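Local coordinates for COG1633: Uncharacterized conserved protein (Magnetospirillum magnetotacticum, PDB 2OH3), which is a largely uncharacterised rubrerythrin-like protein of the ferritin clan that binds zinc within a four-helix bundle, at residues A[8-13]-A[111-115]. Residues are numbered along the deposited sequence; the frame is centred on the assembly and turned at random.
Sequences EFLAHA and YYKEA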
ATOM      1  N   GLU A   8      -9.629  13.964  12.694  1.00 35.20           N
ATOM      2  CA  GLU A   8      -8.431  13.571  11.987  1.00 36.41           C
ATOM      3  C   GLU A   8      -7.731  12.426  12.689  1.00 36.11           C
ATOM      4  O   GLU A   8      -7.324  11.479  12.023  1.00 35.82           O
ATOM      5  CB  GLU A   8      -7.470  14.752  11.836  1.00 36.38           C
ATOM      6  CG  GLU A   8      -7.955  15.780  10.851  1.00 37.80           C
ATOM      7  CD  GLU A   8      -7.095  17.032  10.843  1.00 41.97           C
ATOM      8  OE1 GLU A   8      -6.518  17.408  11.885  1.00 42.48           O
ATOM      9  OE2 GLU A   8      -6.992  17.641   9.767  1.00 46.94           O
ATOM     10  N   PHE A   9      -7.611  12.505  14.015  1.00 36.55           N
ATOM     11  CA  PHE A   9      -6.978  11.428  14.791  1.00 36.98           C
ATOM     12  C   PHE A   9      -7.739  10.097  14.661  1.00 37.64           C
ATOM     13  O   PHE A   9      -7.139   9.056  14.367  1.00 38.53           O
ATOM     14  CB  PHE A   9      -6.827  11.822  16.253  1.00 37.29           C
ATOM     15  CG  PHE A   9      -6.175  10.756  17.119  1.00 36.54           C
ATOM     16  CD1 PHE A   9      -4.806  10.642  17.191  1.00 35.70           C
ATOM     17  CD2 PHE A   9      -6.950   9.870  17.856  1.00 36.86           C
ATOM     18  CE1 PHE A   9      -4.220   9.684  17.977  1.00 34.53           C
ATOM     19  CE2 PHE A   9      -6.365   8.894  18.619  1.00 35.75           C
ATOM     20  CZ  PHE A   9      -5.021   8.811  18.700  1.00 37.14           C
ATOM     21  N   LEU A  10      -9.057  10.140  14.846  1.00 37.10           N
ATOM     22  CA  LEU A  10      -9.868   8.942  14.737  1.00 36.90           C
ATOM     23  C   LEU A  10      -9.818   8.359  13.312  1.00 36.61           C
ATOM     24  O   LEU A  10      -9.773   7.146  13.160  1.00 37.96           O
ATOM     25  CB  LEU A  10     -11.294   9.222  15.176  1.00 36.65           C
ATOM     26  CG  LEU A  10     -11.407   9.584  16.678  1.00 35.59           C
ATOM     27  CD1 LEU A  10     -12.856   9.878  16.997  1.00 34.90           C
ATOM     28  CD2 LEU A  10     -10.834   8.474  17.581  1.00 36.04           C
ATOM     29  N   ALA A  11      -9.762   9.203  12.292  1.00 36.46           N
ATOM     30  CA  ALA A  11      -9.599   8.742  10.904  1.00 36.45           C
ATOM     31  C   ALA A  11      -8.290   8.024  10.729  1.00 37.59           C
ATOM     32  O   ALA A  11      -8.231   6.970  10.070  1.00 36.78           O
ATOM     33  CB  ALA A  11      -9.720   9.909   9.898  1.00 36.67           C
ATOM     34  N   HIS A  12      -7.232   8.567  11.323  1.00 38.44           N
ATOM     35  CA  HIS A  12      -5.943   7.907  11.283  1.00 38.72           C
ATOM     36  C   HIS A  12      -6.001   6.558  12.002  1.00 38.52           C
ATOM     37  O   HIS A  12      -5.642   5.507  11.466  1.00 39.04           O
ATOM     38  CB  HIS A  12      -4.851   8.781  11.889  1.00 38.61           C
ATOM     39  CG  HIS A  12      -4.197   9.698  10.910  1.00 40.67           C
ATOM     40  ND1 HIS A  12      -4.738  10.922  10.549  1.00 43.61           N
ATOM     41  CD2 HIS A  12      -3.024   9.595  10.238  1.00 42.08           C
ATOM     42  CE1 HIS A  12      -3.934  11.521   9.688  1.00 42.68           C
ATOM     43  NE2 HIS A  12      -2.892  10.736   9.480  1.00 42.53           N
ATOM     44  N   ALA A  13      -6.491   6.568  13.219  1.00 38.85           N
ATOM     45  CA  ALA A  13      -6.576   5.350  13.984  1.00 37.77           C
ATOM     46  C   ALA A  13      -7.370   4.243  13.290  1.00 38.58           C
ATOM     47  O   ALA A  13      -6.931   3.089  13.281  1.00 38.70           O
ATOM     48  CB  ALA A  13      -7.131   5.658  15.379  1.00 38.66           C
ATOM     49  N   TYR A 111       3.166   7.545  15.040  1.00 36.43           N
ATOM     50  CA  TYR A 111       2.023   8.435  14.739  1.00 36.59           C
ATOM     51  C   TYR A 111       1.221   8.821  15.981  1.00 36.59           C
ATOM     52  O   TYR A 111       0.855   9.986  16.204  1.00 36.29           O
ATOM     53  CB  TYR A 111       1.044   7.835  13.725  1.00 36.73           C
ATOM     54  CG  TYR A 111      -0.210   8.710  13.665  1.00 38.21           C
ATOM     55  CD1 TYR A 111      -0.193   9.924  13.004  1.00 38.91           C
ATOM     56  CD2 TYR A 111      -1.344   8.375  14.369  1.00 36.66           C
ATOM     57  CE1 TYR A 111      -1.297  10.769  13.004  1.00 39.63           C
ATOM     58  CE2 TYR A 111      -2.491   9.220  14.357  1.00 37.93           C
ATOM     59  CZ  TYR A 111      -2.455  10.384  13.674  1.00 39.71           C
ATOM     60  OH  TYR A 111      -3.534  11.237  13.656  1.00 39.68           O
ATOM     61  N   TYR A 112       0.895   7.831  16.781  1.00 36.88           N
ATOM     62  CA  TYR A 112       0.182   8.098  18.013  1.00 36.55           C
ATOM     63  C   TYR A 112       0.968   9.003  18.961  1.00 36.62           C
ATOM     64  O   TYR A 112       0.417   9.930  19.509  1.00 36.10           O
ATOM     65  CB  TYR A 112      -0.189   6.793  18.687  1.00 36.90           C
ATOM     66  CG  TYR A 112      -1.249   5.987  17.926  1.00 36.32           C
ATOM     67  CD1 TYR A 112      -2.391   6.579  17.421  1.00 38.79           C
ATOM     68  CD2 TYR A 112      -1.071   4.628  17.711  1.00 37.34           C
ATOM     69  CE1 TYR A 112      -3.372   5.804  16.715  1.00 37.30           C
ATOM     70  CE2 TYR A 112      -1.991   3.864  17.022  1.00 37.68           C
ATOM     71  CZ  TYR A 112      -3.150   4.445  16.538  1.00 40.15           C
ATOM     72  OH  TYR A 112      -4.056   3.649  15.851  1.00 38.06           O
ATOM     73  N   LYS A 113       2.252   8.744  19.152  1.00 36.29           N
ATOM     74  CA  LYS A 113       3.061   9.596  20.027  1.00 37.98           C
ATOM     75  C   LYS A 113       3.145  11.040  19.547  1.00 38.49           C
ATOM     76  O   LYS A 113       3.146  11.985  20.340  1.00 37.70           O
ATOM     77  CB  LYS A 113       4.476   9.048  20.101  1.00 38.57           C
ATOM     78  CG  LYS A 113       4.615   7.785  20.913  1.00 41.16           C
ATOM     79  CD  LYS A 113       6.018   7.201  20.772  1.00 45.05           C
ATOM     80  CE  LYS A 113       7.076   8.031  21.438  1.00 46.86           C
ATOM     81  NZ  LYS A 113       6.808   8.126  22.906  1.00 49.36           N
ATOM     82  N   GLU A 114       3.279  11.198  18.238  1.00 38.74           N
ATOM     83  CA  GLU A 114       3.396  12.512  17.611  1.00 40.03           C
ATOM     84  C   GLU A 114       2.079  13.302  17.743  1.00 39.24           C
ATOM     85  O   GLU A 114       2.082  14.501  17.998  1.00 38.57           O
ATOM     86  CB  GLU A 114       3.754  12.304  16.123  1.00 40.78           C
ATOM     87  CG  GLU A 114       4.323  13.486  15.406  1.00 45.12           C
ATOM     88  CD  GLU A 114       5.718  13.826  15.881  1.00 51.24           C
ATOM     89  OE1 GLU A 114       6.425  12.921  16.399  1.00 53.40           O
ATOM     90  OE2 GLU A 114       6.098  15.013  15.739  1.00 53.70           O
ATOM     91  N   ALA A 115       0.954  12.614  17.568  1.00 39.11           N
ATOM     92  CA  ALA A 115      -0.347  13.222  17.725  1.00 39.42           C
ATOM     93  C   ALA A 115      -0.563  13.651  19.175  1.00 40.03           C
ATOM     94  O   ALA A 115      -0.960  14.787  19.437  1.00 40.41           O
ATOM     95  CB  ALA A 115      -1.425  12.270  17.281  1.00 39.73           C
TER
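The rings of His12 and Tyr111 lie almost flat on each other between two antiparallel helices, in an offset stack with centroids 4.4 Å apart and planes only 9° from parallel. The overlap is partial: Tyr111 CE1 sits 3.5 Å from His12 CD2, while the phenol end reaches over the CG end of the imidazole, with OH over the ring face. Tyr111 gets there because its CG is anti to the backbone N (chi1 170°), which sends the ring straight across the gap. The imidazole is pinned by its own helix. His12 ND1 donates to Glu8 O over 3.0 Å, with the carbonyl oxygen in the ring plane, and this sets the ring's rotation. Glu8 O also takes the helical N-H of His12, and the two donors reach it from opposite faces of the carbonyl.

The buried part lies on the inner side. Phe9, also extended with CG anti to N, sets its ring against Ala115 and Tyr112: the edge meets Ala115 CB, 3.8 Å from Phe9 CD1, and Phe9 CE1 comes 3.6 Å from Tyr112 CD1. The two rings meet obliquely, their planes at 57°. Tyr112 carries on to Ala13, whose CB lies at the edge of the phenol ring, 3.7 Å from Tyr112 OH. All four of these residues are buried, whereas the closely stacked His12 and Tyr111 remain partly exposed on the solvent side, where Leu69 and Gln73 of the loops touch His12.

With the axes 11.5 Å apart, large rings bridge helices 6-33 and 94-118 of a ferritin-like four-helix bundle. The side chain of Tyr112, about 7 Å from the bound zinc ion, packs edge-to-face with Phe131; helix 122-148 also meets Phe9 through Val124 and Leu127, and helix 37-61 touches Ala13 through Ile57.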